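Long-range contacts in 3-hydroxyacyl-CoA dehydrogenase type-2 (Mycobacterium avium, PDB 3PPI), which probably catalyses the NAD-dependent oxidation of 3-hydroxyacyl-CoA to 3-ketoacyl-CoA, as an enzyme of the short-chain dehydrogenase/reductase family: residues A[30-35]-A[96-101]; A[86-91]-A[147-152]; A[103-108]-A[156-161]; A[109-114]-A[142-147]; A[135-140]-A[187-192]. One frame throughout, in Å; residues are numbered along the deposited sequence.

Interaction 1: A[30-35]-A[96-101]; sequences GASAIV and EAANQL
The carbonyl oxygen of Ala-98 is gripped from both faces of its plane. On one face Ser-32 OG donates a hydrogen bond to Ala-98 O at 2.8 Å. From the opposite face Leu-101 N reaches Ala-98 O at 2.9 Å, the bond that closes the type I beta turn Ala-98 to Leu-101. The hydroxyl does not follow a lone pair: it stands 61° above the carbonyl plane. Serine suits the place because its single rotatable oxygen can be swung between its own backbone N and carbonyl carbon (chi1 57°), where it faces the turn.

Two residues along the strand, on the same side as Ser-32, the polar grip gives way to apolar packing. Ile-34 CG1 lies 3.8 Å from Ala-98 CB, with CD1 extending alongside the same methyl. The small alanine lets helix 88-98 approach strand 31-36 closely, so that the Ser-32 and Ala-98 CA atoms come within 5.9 Å. Leu-101 adds a lighter touch, its CB 4.2 Å from Ser-32 CB. Ala-31 and Ala-33 turn the other way; Ala-33 meets Leu-50 of helix 41-52, as expected for an inner strand of a Rossmann sheet covered on both faces. Asn-99 OD1 accepts from Leu-104 N. A strand side chain thus provides a second donor for a buried turn carbonyl, linking sheet to turn by a hydrogen bond as well as by apolar contact.

Interaction 2: A[86-91]-A[147-152]; sequences TSEDSV and VARLVA
Arg-149 and Glu-88 make the charged part of this helix-helix contact. Arg-149 NH2 donates to Glu-88 OE1 at 2.7 Å, in a nearly straight bond (167°) that forms part of a salt bridge. OE1 lies in the guanidinium plane and receives the proton on its anti lone pair, away from the other carboxylate oxygen; the two flat groups are turned 41° from one another. Arg-149 NH1 donates to a water 2.9 Å away; that water's approach to Glu-88 OE1 is too short to be trusted in detail. The arginine is long enough for further bonds: NH2 also reaches Asn-146 OD1, and NH1 reaches Ala-128 O of the second subunit.

Apolar packing runs beside the ion pair. Leu-150 CD1 sits 3.8 Å from Val-91 CG1 and 4.0 Å from Glu-88 CG, so the aliphatic part of the glutamate, its CG held anti to the backbone N (chi1 173°), serves as packing surface. The other methyl, Leu-150 CD2, lies over one face of the Arg-149 guanidinium, toward its rim. Val-91 CG2 meets Val-147 CG2 at 4.2 Å.

A third kind of bond starts helix 88-98: Ser-87, at the N-cap, accepts from Ser-90 N through OG at 3.2 Å.

Helix 88-98 thereby lies against helix 130-156, Leu-150 continuing onto Leu-92 and Ile-95. Val-147 and Val-151 also rest on strand 103-109, while Pro-127 and Met-130 of the second subunit pack against Leu-150 and Arg-149.

Interaction 3: A[103-108]-A[156-161]; sequences RLRYAV and AAAEPR
Arg-105 and Arg-161 stack flat, guanidinium on guanidinium, with centres 4.0 Å apart and planes only 11° from parallel. Arg-105 is extended, and its end forks onto one backbone oxygen: NH1 and NH2 both donate to Glu-159 O at 2.8 Å, in the guanidinium plane, each bond somewhat bent (143-144°). The methyl of Ala-158 occupies the opposite face, its CB 3.9 Å from Arg-105 NH1, a place for a side chain this small. Two like charges can lie so close probably because backbone carbonyls accept from both groups: Arg-105 NH1 also binds Arg-166 O, and Arg-161 NH2 binds Gln-27 O. The same Gln-27 oxygen holds Tyr-106 OH, which stands at the edge of the Arg-161 guanidinium.

In the Rossmann fold, strand 103-109, helix 130-156 and strand 167-172 form a beta-alpha-beta crossover, and segment 156-161 lies in the loop that returns from its helix to the sheet. On the side nearer solvent the packing is looser. Arg-103 lays its guanidinium over the methyl of Ala-158, CZ to CB 3.9 Å, while its NH2 bonds to Ser-154 O. Ala-157 and Glu-159 are exposed here, and the carboxylate of Glu-159 leads away from the strand.

Interaction 4: A[109-114]-A[142-147]; sequences VAHGGF and NGTYNV
Where strand 103-109 runs out, the chain passes beside helix 130-156, with the CA atoms of Val-109 and Thr-144 6.5 Å apart. The branched Val-109 serves two helix residues at once: CG1 touches Thr-144 OG1 at 3.7 Å, and CG2 meets Val-147 CG1 at 3.9 Å. His-111 brings CE1 to 3.9 Å from the same Thr-144 OG1. With chi1 at 56° the ring is folded over its own backbone and faces the helix, where Gly-143 has no side chain to hold it off. Both ring nitrogens are engaged, ND1 with Ser-36 OG and NE2 with Leu-139 O, which fixes the ring's rotation. Thr-144 OG1 bonds to Tyr-140 O, and a water donates to Thr-144 OG1 at 2.8 Å; the approach of that water to Val-109 O is weak and not settled, and Val-109 O has Thr-172 OG1 as its partner.

The sequence His-Gly-Gly after the central strand appears to take the place of the Asn-Ala-Gly motif of short-chain dehydrogenases, which in that family borders the cofactor site; a glycerol about 4 Å from the His-111 side chain, probably from the crystallisation liquor, is consistent with a pocket there.

Interaction 5: A[135-140]-A[187-192]; sequences KTIDLY and YAAAKA
Tyr-187 turns its edge to the face of Tyr-140 in a T-shaped pair, ring centroids 5.6 Å apart and planes at 78°. Tyr-187 has CG anti to its backbone N (chi1 -171°), which swings the ring to the flank of its helix, where the CG of Lys-191, one turn further on, lies over the ring's centre. Lys-191 then bends at chi2 and runs on extended, bringing CE and NZ alongside Tyr-140 CD1, each at 3.9 Å. Lys-191 NZ bonds to Thr-172 O and, at 2.7 Å, donates to a water. Tyr-140, whose O is 2.9 Å from that water, lies in the wider pi-type turn at 138-140.

The axes of segments 135-140 and 187-192 approach to 8.7 Å at an angle of 30°, and between the backbones the side chains are small or slender. Ala-190 is the methyl against which helix 130-156 rests: Ile-137 CD1 lies 3.7 Å from Ala-190 CB, and Tyr-140 CB lies 3.9 Å from it. Alanine here permits the CA atoms of Ile-137 and Ala-190 to come within 5.0 Å. Thr-136 points CG2 at Tyr-187 N, leaving OG1 to bond with Gly-132 O on its own helix. Ile-137 also packs on Ile-137 of the second subunit.

Tyr-187 and Lys-191 match the Tyr-x-x-x-Lys motif of short-chain dehydrogenases. The chain from lysine through water to a backbone carbonyl of helix 130-156 resembles the proton relay described for that family, there usually at an asparagine; here Tyr-140 provides the carbonyl, while its hydroxyl bonds to Gly-112 O.

In the fold
From the N terminus, interaction 1 ties the first strand to helix 88-98 and the turn after it, closing a loop of 60 residues. Interaction 2 starts at the other end of that helix and crosses it, joining helix 88-98 to helix 130-156. Interaction 3 opens after interaction 1 has closed; it links the strand beside 31-36 to the loop beyond helix 130-156 and crosses interaction 2. Interaction 4 is nested inside both 2 and 3, and shares Val-147 with 2. Interaction 5, about 27 Å from interaction 1 between centres, crosses 2, 3 and 4 and brings in helix 185-205. Helix 130-156 thus enters interactions 2, 4 and 5, all of which touch the second subunit.

Interaction 1: A[30-35]-A[96-101]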
# COMPACT_ATOMS: atom_id res chain seq x y z
N GLY A 30 24.38 -23.12 17.15
CA GLY A 30 24.04 -23.09 18.57
C GLY A 30 22.64 -22.57 18.88
O GLY A 30 22.27 -22.45 20.03
N ALA A 31 21.85 -22.30 17.85
CA ALA A 31 20.56 -21.63 18.04
C ALA A 31 19.37 -22.58 17.92
O ALA A 31 19.48 -23.69 17.37
CB ALA A 31 20.41 -20.49 17.03
N SER A 32 18.24 -22.13 18.45
CA SER A 32 16.97 -22.85 18.33
C SER A 32 15.84 -21.92 17.90
O SER A 32 15.96 -20.68 17.97
CB SER A 32 16.62 -23.53 19.65
OG SER A 32 16.57 -22.59 20.70
N ALA A 33 14.75 -22.54 17.46
CA ALA A 33 13.60 -21.86 16.90
C ALA A 33 12.32 -22.53 17.37
O ALA A 33 12.31 -23.73 17.68
CB ALA A 33 13.68 -21.89 15.40
N ILE A 34 11.24 -21.75 17.44
CA ILE A 34 9.89 -22.27 17.69
C ILE A 34 9.04 -22.00 16.45
O ILE A 34 9.04 -20.88 15.93
CB ILE A 34 9.22 -21.57 18.91
CG1 ILE A 34 9.89 -21.96 20.22
CG2 ILE A 34 7.72 -21.92 18.99
CD1 ILE A 34 9.62 -20.96 21.34
N VAL A 35 8.31 -23.01 15.99
CA VAL A 35 7.36 -22.80 14.90
C VAL A 35 5.97 -23.10 15.40
O VAL A 35 5.67 -24.25 15.75
CB VAL A 35 7.68 -23.68 13.68
CG1 VAL A 35 6.68 -23.45 12.56
CG2 VAL A 35 9.11 -23.41 13.17
N GLU A 96 10.91 -22.66 27.13
CA GLU A 96 11.85 -23.41 27.97
C GLU A 96 12.38 -24.63 27.22
O GLU A 96 13.56 -24.95 27.30
CB GLU A 96 11.20 -23.83 29.30
CG GLU A 96 10.83 -22.65 30.23
CD GLU A 96 12.05 -21.92 30.79
OE1 GLU A 96 12.86 -22.55 31.50
OE2 GLU A 96 12.19 -20.70 30.54
N ALA A 97 11.51 -25.31 26.48
CA ALA A 97 11.93 -26.46 25.66
C ALA A 97 12.94 -26.05 24.57
O ALA A 97 13.98 -26.68 24.42
CB ALA A 97 10.72 -27.14 25.05
N ALA A 98 12.64 -24.98 23.84
CA ALA A 98 13.56 -24.45 22.83
C ALA A 98 14.94 -24.13 23.39
O ALA A 98 15.96 -24.37 22.73
CB ALA A 98 12.97 -23.20 22.16
N ASN A 99 14.98 -23.58 24.60
CA ASN A 99 16.24 -23.19 25.23
C ASN A 99 17.05 -24.38 25.79
O ASN A 99 18.17 -24.20 26.26
CB ASN A 99 16.01 -22.10 26.30
CG ASN A 99 15.96 -20.70 25.70
OD1 ASN A 99 16.84 -20.31 24.94
ND2 ASN A 99 14.93 -19.93 26.05
N GLN A 100 16.48 -25.59 25.72
CA GLN A 100 17.24 -26.83 25.96
C GLN A 100 17.85 -27.35 24.66
O GLN A 100 18.70 -28.22 24.68
CB GLN A 100 16.33 -27.92 26.53
CG GLN A 100 15.55 -27.52 27.78
CD GLN A 100 16.38 -27.57 29.02
OE1 GLN A 100 17.62 -27.49 28.97
NE2 GLN A 100 15.71 -27.73 30.16
N LEU A 101 17.39 -26.82 23.52
CA LEU A 101 17.87 -27.27 22.22
C LEU A 101 18.92 -26.34 21.63
O LEU A 101 19.35 -26.54 20.51
CB LEU A 101 16.70 -27.40 21.24
CG LEU A 101 15.72 -28.56 21.46
CD1 LEU A 101 14.60 -28.52 20.42
CD2 LEU A 101 16.44 -29.90 21.43

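Interaction 2: A[86-91]-A[147-152]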
# COMPACT_ATOMS: atom_id res chain seq x y z
N THR A 86 -2.68 -18.81 22.53
CA THR A 86 -3.35 -17.79 23.36
C THR A 86 -3.08 -17.94 24.87
O THR A 86 -3.53 -17.13 25.66
CB THR A 86 -4.87 -17.77 23.09
OG1 THR A 86 -5.47 -19.00 23.54
CG2 THR A 86 -5.13 -17.59 21.59
N SER A 87 -2.34 -18.98 25.26
CA SER A 87 -2.03 -19.21 26.68
C SER A 87 -0.57 -18.87 27.00
O SER A 87 0.35 -19.46 26.44
CB SER A 87 -2.33 -20.68 27.05
OG SER A 87 -1.58 -21.10 28.18
N GLU A 88 -0.36 -17.91 27.90
CA GLU A 88 1.00 -17.53 28.32
C GLU A 88 1.78 -18.73 28.85
O GLU A 88 2.92 -18.97 28.43
CB GLU A 88 0.96 -16.44 29.38
CG GLU A 88 2.34 -16.12 29.98
CD GLU A 88 2.32 -14.88 30.84
OE1 GLU A 88 2.07 -13.77 30.29
OE2 GLU A 88 2.53 -15.01 32.07
N ASP A 89 1.16 -19.49 29.76
CA ASP A 89 1.81 -20.67 30.36
C ASP A 89 2.32 -21.63 29.30
O ASP A 89 3.42 -22.15 29.41
CB ASP A 89 0.84 -21.46 31.25
CG ASP A 89 0.39 -20.69 32.48
OD1 ASP A 89 0.74 -19.49 32.61
OD2 ASP A 89 -0.35 -21.29 33.30
N SER A 90 1.48 -21.89 28.32
CA SER A 90 1.76 -22.88 27.29
C SER A 90 2.91 -22.42 26.38
O SER A 90 3.79 -23.21 26.03
CB SER A 90 0.49 -23.09 26.47
OG SER A 90 0.60 -24.23 25.65
N VAL A 91 2.91 -21.15 26.01
CA VAL A 91 4.00 -20.59 25.21
C VAL A 91 5.31 -20.53 26.01
O VAL A 91 6.38 -20.82 25.48
CB VAL A 91 3.62 -19.21 24.63
CG1 VAL A 91 4.83 -18.56 23.94
CG2 VAL A 91 2.42 -19.36 23.67
N VAL A 147 2.53 -14.99 21.21
CA VAL A 147 3.75 -15.72 20.88
C VAL A 147 4.91 -14.72 20.72
O VAL A 147 5.98 -14.91 21.30
CB VAL A 147 3.57 -16.57 19.60
CG1 VAL A 147 4.89 -17.21 19.17
CG2 VAL A 147 2.50 -17.64 19.83
N ALA A 148 4.66 -13.62 20.00
CA ALA A 148 5.72 -12.66 19.70
C ALA A 148 6.28 -11.98 20.95
O ALA A 148 7.50 -11.82 21.06
CB ALA A 148 5.23 -11.61 18.71
N ARG A 149 5.39 -11.56 21.87
CA ARG A 149 5.84 -10.84 23.04
C ARG A 149 6.71 -11.73 23.93
O ARG A 149 7.75 -11.29 24.41
CB ARG A 149 4.67 -10.20 23.79
CG ARG A 149 3.90 -11.12 24.68
CD ARG A 149 2.54 -10.55 25.16
NE ARG A 149 1.92 -11.62 25.94
CZ ARG A 149 2.14 -11.86 27.23
NH1 ARG A 149 2.90 -11.06 27.97
NH2 ARG A 149 1.58 -12.92 27.80
N LEU A 150 6.30 -12.98 24.11
CA LEU A 150 7.00 -13.89 25.01
C LEU A 150 8.32 -14.39 24.40
O LEU A 150 9.36 -14.42 25.09
CB LEU A 150 6.07 -15.07 25.38
CG LEU A 150 4.83 -14.66 26.18
CD1 LEU A 150 3.77 -15.79 26.28
CD2 LEU A 150 5.24 -14.20 27.60
N VAL A 151 8.30 -14.71 23.11
CA VAL A 151 9.52 -15.17 22.43
C VAL A 151 10.50 -13.98 22.29
O VAL A 151 11.70 -14.15 22.50
CB VAL A 151 9.21 -15.80 21.04
CG1 VAL A 151 10.51 -16.04 20.25
CG2 VAL A 151 8.42 -17.10 21.21
N ALA A 152 9.99 -12.79 21.98
CA ALA A 152 10.88 -11.63 21.87
C ALA A 152 11.57 -11.33 23.20
O ALA A 152 12.76 -11.03 23.21
CB ALA A 152 10.15 -10.39 21.36
O HOH W 1 3.45 -11.72 30.69

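Interaction 3: A[103-108]-A[156-161]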
# COMPACT_ATOMS: atom_id res chain seq x y z
N ARG A 103 20.27 -21.83 22.02
CA ARG A 103 19.75 -20.55 22.48
C ARG A 103 18.62 -20.13 21.53
O ARG A 103 18.80 -20.06 20.32
CB ARG A 103 20.84 -19.46 22.56
CG ARG A 103 20.35 -18.12 23.23
CD ARG A 103 19.41 -18.43 24.42
NE ARG A 103 19.08 -17.36 25.36
CZ ARG A 103 17.93 -16.66 25.38
NH1 ARG A 103 16.98 -16.84 24.46
NH2 ARG A 103 17.75 -15.74 26.33
N LEU A 104 17.43 -19.90 22.08
CA LEU A 104 16.29 -19.47 21.29
C LEU A 104 16.62 -18.15 20.64
O LEU A 104 16.87 -17.16 21.34
CB LEU A 104 15.04 -19.33 22.16
CG LEU A 104 13.77 -18.83 21.47
CD1 LEU A 104 13.38 -19.72 20.30
CD2 LEU A 104 12.65 -18.75 22.50
N ARG A 105 16.64 -18.12 19.31
CA ARG A 105 16.87 -16.87 18.60
C ARG A 105 15.81 -16.54 17.54
O ARG A 105 15.77 -15.42 17.06
CB ARG A 105 18.26 -16.87 17.98
CG ARG A 105 19.39 -16.87 19.01
CD ARG A 105 20.75 -16.67 18.31
NE ARG A 105 21.86 -16.61 19.25
CZ ARG A 105 22.27 -15.52 19.92
NH1 ARG A 105 21.69 -14.34 19.76
NH2 ARG A 105 23.29 -15.63 20.76
N TYR A 106 14.94 -17.50 17.22
CA TYR A 106 14.03 -17.39 16.09
C TYR A 106 12.66 -17.99 16.36
O TYR A 106 12.54 -18.99 17.06
CB TYR A 106 14.63 -18.13 14.90
CG TYR A 106 16.02 -17.67 14.54
CD1 TYR A 106 16.21 -16.46 13.90
CD2 TYR A 106 17.14 -18.44 14.85
CE1 TYR A 106 17.47 -16.03 13.56
CE2 TYR A 106 18.42 -18.01 14.52
CZ TYR A 106 18.57 -16.79 13.87
OH TYR A 106 19.80 -16.33 13.53
N ALA A 107 11.62 -17.40 15.78
CA ALA A 107 10.30 -18.01 15.78
C ALA A 107 9.62 -17.73 14.45
O ALA A 107 9.82 -16.67 13.86
CB ALA A 107 9.47 -17.48 16.94
N VAL A 108 8.85 -18.70 13.98
CA VAL A 108 7.97 -18.51 12.84
C VAL A 108 6.55 -18.81 13.34
O VAL A 108 6.27 -19.91 13.78
CB VAL A 108 8.37 -19.43 11.64
CG1 VAL A 108 7.45 -19.19 10.47
CG2 VAL A 108 9.87 -19.20 11.24
N ALA A 156 15.52 -11.28 23.48
CA ALA A 156 16.12 -10.01 23.91
C ALA A 156 17.16 -10.19 25.03
O ALA A 156 18.06 -9.37 25.16
CB ALA A 156 15.03 -9.04 24.36
N ALA A 157 17.03 -11.27 25.81
CA ALA A 157 18.02 -11.58 26.87
C ALA A 157 19.27 -12.32 26.36
O ALA A 157 20.23 -12.48 27.11
CB ALA A 157 17.35 -12.38 28.01
N ALA A 158 19.28 -12.74 25.10
CA ALA A 158 20.44 -13.44 24.52
C ALA A 158 21.57 -12.47 24.18
O ALA A 158 21.36 -11.26 24.10
CB ALA A 158 20.03 -14.20 23.28
N GLU A 159 22.78 -13.00 24.00
CA GLU A 159 23.91 -12.17 23.58
C GLU A 159 23.80 -11.94 22.08
O GLU A 159 23.53 -12.88 21.35
CB GLU A 159 25.27 -12.82 23.91
CG GLU A 159 25.68 -12.73 25.40
CD GLU A 159 25.81 -11.28 25.89
OE1 GLU A 159 26.33 -10.42 25.13
OE2 GLU A 159 25.38 -11.00 27.04
N PRO A 160 24.00 -10.70 21.64
CA PRO A 160 24.00 -10.45 20.21
C PRO A 160 25.22 -11.07 19.52
O PRO A 160 26.28 -11.25 20.12
CB PRO A 160 24.03 -8.92 20.12
CG PRO A 160 24.63 -8.47 21.38
CD PRO A 160 24.28 -9.48 22.41
N ARG A 161 25.05 -11.40 18.25
CA ARG A 161 26.15 -11.75 17.37
C ARG A 161 27.01 -10.50 17.09
O ARG A 161 26.62 -9.37 17.43
CB ARG A 161 25.61 -12.33 16.06
CG ARG A 161 25.48 -13.85 16.03
CD ARG A 161 24.72 -14.40 17.20
NE ARG A 161 24.63 -15.85 17.10
CZ ARG A 161 23.77 -16.51 16.34
NH1 ARG A 161 22.86 -15.87 15.61
NH2 ARG A 161 23.80 -17.84 16.33

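Interaction 4: A[109-114]-A[142-147]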
# COMPACT_ATOMS: atom_id res chain seq x y z
N VAL A 109 5.68 -17.80 13.29
CA VAL A 109 4.32 -17.91 13.82
C VAL A 109 3.42 -18.31 12.66
O VAL A 109 2.98 -17.47 11.88
CB VAL A 109 3.87 -16.58 14.46
CG1 VAL A 109 2.53 -16.73 15.15
CG2 VAL A 109 4.92 -16.09 15.44
N ALA A 110 3.17 -19.60 12.51
CA ALA A 110 2.56 -20.12 11.29
C ALA A 110 1.31 -20.95 11.54
O ALA A 110 0.92 -21.72 10.67
CB ALA A 110 3.59 -20.95 10.51
N HIS A 111 0.69 -20.82 12.71
CA HIS A 111 -0.57 -21.51 12.95
C HIS A 111 -1.63 -21.03 11.96
O HIS A 111 -1.81 -19.82 11.73
CB HIS A 111 -1.03 -21.41 14.42
CG HIS A 111 -1.18 -20.01 14.95
ND1 HIS A 111 -0.11 -19.28 15.41
CD2 HIS A 111 -2.27 -19.24 15.12
CE1 HIS A 111 -0.53 -18.10 15.83
NE2 HIS A 111 -1.84 -18.04 15.65
N GLY A 112 -2.32 -22.00 11.33
CA GLY A 112 -3.17 -21.75 10.17
C GLY A 112 -4.63 -22.11 10.37
O GLY A 112 -5.15 -22.12 11.49
N GLY A 113 -5.29 -22.43 9.25
CA GLY A 113 -6.73 -22.69 9.22
C GLY A 113 -7.50 -21.51 8.64
O GLY A 113 -6.91 -20.51 8.21
N PHE A 114 -8.83 -21.65 8.66
CA PHE A 114 -9.75 -20.63 8.18
C PHE A 114 -10.34 -19.83 9.36
O PHE A 114 -10.45 -20.34 10.49
CB PHE A 114 -10.95 -21.27 7.43
CG PHE A 114 -10.57 -22.09 6.21
CD1 PHE A 114 -9.70 -21.58 5.23
CD2 PHE A 114 -11.13 -23.35 6.01
CE1 PHE A 114 -9.38 -22.34 4.09
CE2 PHE A 114 -10.82 -24.11 4.87
CZ PHE A 114 -9.94 -23.60 3.92
N ASN A 142 -4.46 -11.94 18.30
CA ASN A 142 -4.02 -12.04 19.71
C ASN A 142 -3.01 -13.18 19.91
O ASN A 142 -2.00 -13.00 20.58
CB ASN A 142 -5.20 -12.20 20.71
CG ASN A 142 -6.12 -10.99 20.74
OD1 ASN A 142 -5.87 -10.02 20.08
ND2 ASN A 142 -7.20 -11.07 21.49
N GLY A 143 -3.26 -14.33 19.30
CA GLY A 143 -2.33 -15.46 19.38
C GLY A 143 -0.94 -15.12 18.85
O GLY A 143 0.07 -15.46 19.45
N THR A 144 -0.90 -14.42 17.73
CA THR A 144 0.38 -13.97 17.16
C THR A 144 1.09 -13.03 18.11
O THR A 144 2.29 -13.19 18.35
CB THR A 144 0.19 -13.31 15.79
OG1 THR A 144 -0.26 -14.31 14.87
CG2 THR A 144 1.51 -12.68 15.26
N TYR A 145 0.36 -12.07 18.68
CA TYR A 145 0.98 -11.10 19.58
C TYR A 145 1.50 -11.78 20.84
O TYR A 145 2.59 -11.45 21.31
CB TYR A 145 0.03 -9.97 19.94
CG TYR A 145 0.71 -8.78 20.58
CD1 TYR A 145 1.44 -7.89 19.81
CD2 TYR A 145 0.68 -8.58 21.95
CE1 TYR A 145 2.09 -6.80 20.38
CE2 TYR A 145 1.32 -7.49 22.54
CZ TYR A 145 2.02 -6.60 21.75
OH TYR A 145 2.65 -5.51 22.29
N ASN A 146 0.76 -12.77 21.34
CA ASN A 146 1.15 -13.49 22.55
C ASN A 146 2.44 -14.28 22.34
O ASN A 146 3.34 -14.25 23.17
CB ASN A 146 0.03 -14.43 23.04
CG ASN A 146 0.28 -14.96 24.45
OD1 ASN A 146 0.49 -14.18 25.40
ND2 ASN A 146 0.24 -16.29 24.59
N VAL A 147 2.53 -14.99 21.21
CA VAL A 147 3.75 -15.72 20.88
C VAL A 147 4.91 -14.72 20.72
O VAL A 147 5.98 -14.91 21.30
CB VAL A 147 3.57 -16.57 19.60
CG1 VAL A 147 4.89 -17.21 19.17
CG2 VAL A 147 2.50 -17.64 19.83
O HOH W 2 1.09 -14.80 12.45

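Interaction 5: A[135-140]-A[187-192]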
# COMPACT_ATOMS: atom_id res chain seq x y z
N LYS A 135 -13.42 -14.87 17.97
CA LYS A 135 -12.63 -16.11 17.93
C LYS A 135 -11.50 -16.04 16.89
O LYS A 135 -10.38 -16.50 17.16
CB LYS A 135 -13.51 -17.32 17.61
N THR A 136 -11.80 -15.49 15.72
CA THR A 136 -10.84 -15.36 14.64
C THR A 136 -9.75 -14.36 14.99
O THR A 136 -8.55 -14.64 14.80
CB THR A 136 -11.55 -14.96 13.33
OG1 THR A 136 -12.50 -15.99 13.02
CG2 THR A 136 -10.55 -14.79 12.18
N ILE A 137 -10.15 -13.20 15.51
CA ILE A 137 -9.19 -12.22 16.01
C ILE A 137 -8.32 -12.85 17.12
O ILE A 137 -7.10 -12.66 17.12
CB ILE A 137 -9.88 -10.96 16.59
CG1 ILE A 137 -10.71 -10.20 15.54
CG2 ILE A 137 -8.85 -10.02 17.26
CD1 ILE A 137 -10.08 -10.03 14.19
N ASP A 138 -8.94 -13.57 18.05
CA ASP A 138 -8.20 -14.20 19.16
C ASP A 138 -7.10 -15.16 18.67
O ASP A 138 -5.97 -15.09 19.14
CB ASP A 138 -9.12 -14.98 20.10
CG ASP A 138 -9.98 -14.09 21.00
OD1 ASP A 138 -9.67 -12.89 21.22
OD2 ASP A 138 -10.99 -14.60 21.50
N LEU A 139 -7.42 -16.02 17.72
CA LEU A 139 -6.48 -17.03 17.24
C LEU A 139 -5.35 -16.41 16.40
O LEU A 139 -4.17 -16.68 16.66
CB LEU A 139 -7.21 -18.10 16.41
CG LEU A 139 -6.35 -19.25 15.86
CD1 LEU A 139 -5.63 -19.96 17.02
CD2 LEU A 139 -7.18 -20.26 15.06
N TYR A 140 -5.71 -15.58 15.42
CA TYR A 140 -4.76 -15.12 14.40
C TYR A 140 -4.02 -13.84 14.75
O TYR A 140 -2.85 -13.67 14.35
CB TYR A 140 -5.44 -14.99 13.02
CG TYR A 140 -5.92 -16.31 12.52
CD1 TYR A 140 -5.01 -17.29 12.14
CD2 TYR A 140 -7.28 -16.62 12.50
CE1 TYR A 140 -5.45 -18.55 11.72
CE2 TYR A 140 -7.72 -17.85 12.08
CZ TYR A 140 -6.80 -18.82 11.68
OH TYR A 140 -7.21 -20.07 11.29
N TYR A 187 -11.42 -12.93 9.06
CA TYR A 187 -10.04 -13.32 8.66
C TYR A 187 -9.26 -12.13 8.10
O TYR A 187 -8.09 -11.93 8.43
CB TYR A 187 -10.11 -14.46 7.64
CG TYR A 187 -8.78 -15.12 7.30
CD1 TYR A 187 -8.22 -16.06 8.15
CD2 TYR A 187 -8.13 -14.84 6.10
CE1 TYR A 187 -7.04 -16.68 7.85
CE2 TYR A 187 -6.93 -15.47 5.77
CZ TYR A 187 -6.39 -16.40 6.65
OH TYR A 187 -5.21 -17.05 6.38
N ALA A 188 -9.93 -11.31 7.30
CA ALA A 188 -9.31 -10.14 6.70
C ALA A 188 -8.84 -9.14 7.77
O ALA A 188 -7.70 -8.64 7.72
CB ALA A 188 -10.33 -9.45 5.74
N ALA A 189 -9.70 -8.87 8.73
CA ALA A 189 -9.37 -7.98 9.86
C ALA A 189 -8.18 -8.51 10.68
O ALA A 189 -7.23 -7.77 10.96
CB ALA A 189 -10.61 -7.80 10.74
N ALA A 190 -8.23 -9.78 11.01
CA ALA A 190 -7.18 -10.41 11.83
C ALA A 190 -5.84 -10.35 11.12
O ALA A 190 -4.83 -9.95 11.70
CB ALA A 190 -7.55 -11.84 12.13
N LYS A 191 -5.83 -10.68 9.85
CA LYS A 191 -4.58 -10.72 9.09
C LYS A 191 -4.04 -9.34 8.75
O LYS A 191 -2.82 -9.12 8.71
CB LYS A 191 -4.80 -11.59 7.86
CG LYS A 191 -5.09 -13.09 8.23
CD LYS A 191 -3.94 -13.71 9.03
CE LYS A 191 -3.89 -15.28 8.95
NZ LYS A 191 -2.58 -15.85 9.45
N ALA A 192 -4.95 -8.38 8.52
CA ALA A 192 -4.56 -6.97 8.40
C ALA A 192 -3.90 -6.45 9.69
O ALA A 192 -2.91 -5.70 9.66
CB ALA A 192 -5.76 -6.10 7.98
O HOH W 3 -2.12 -15.37 12.11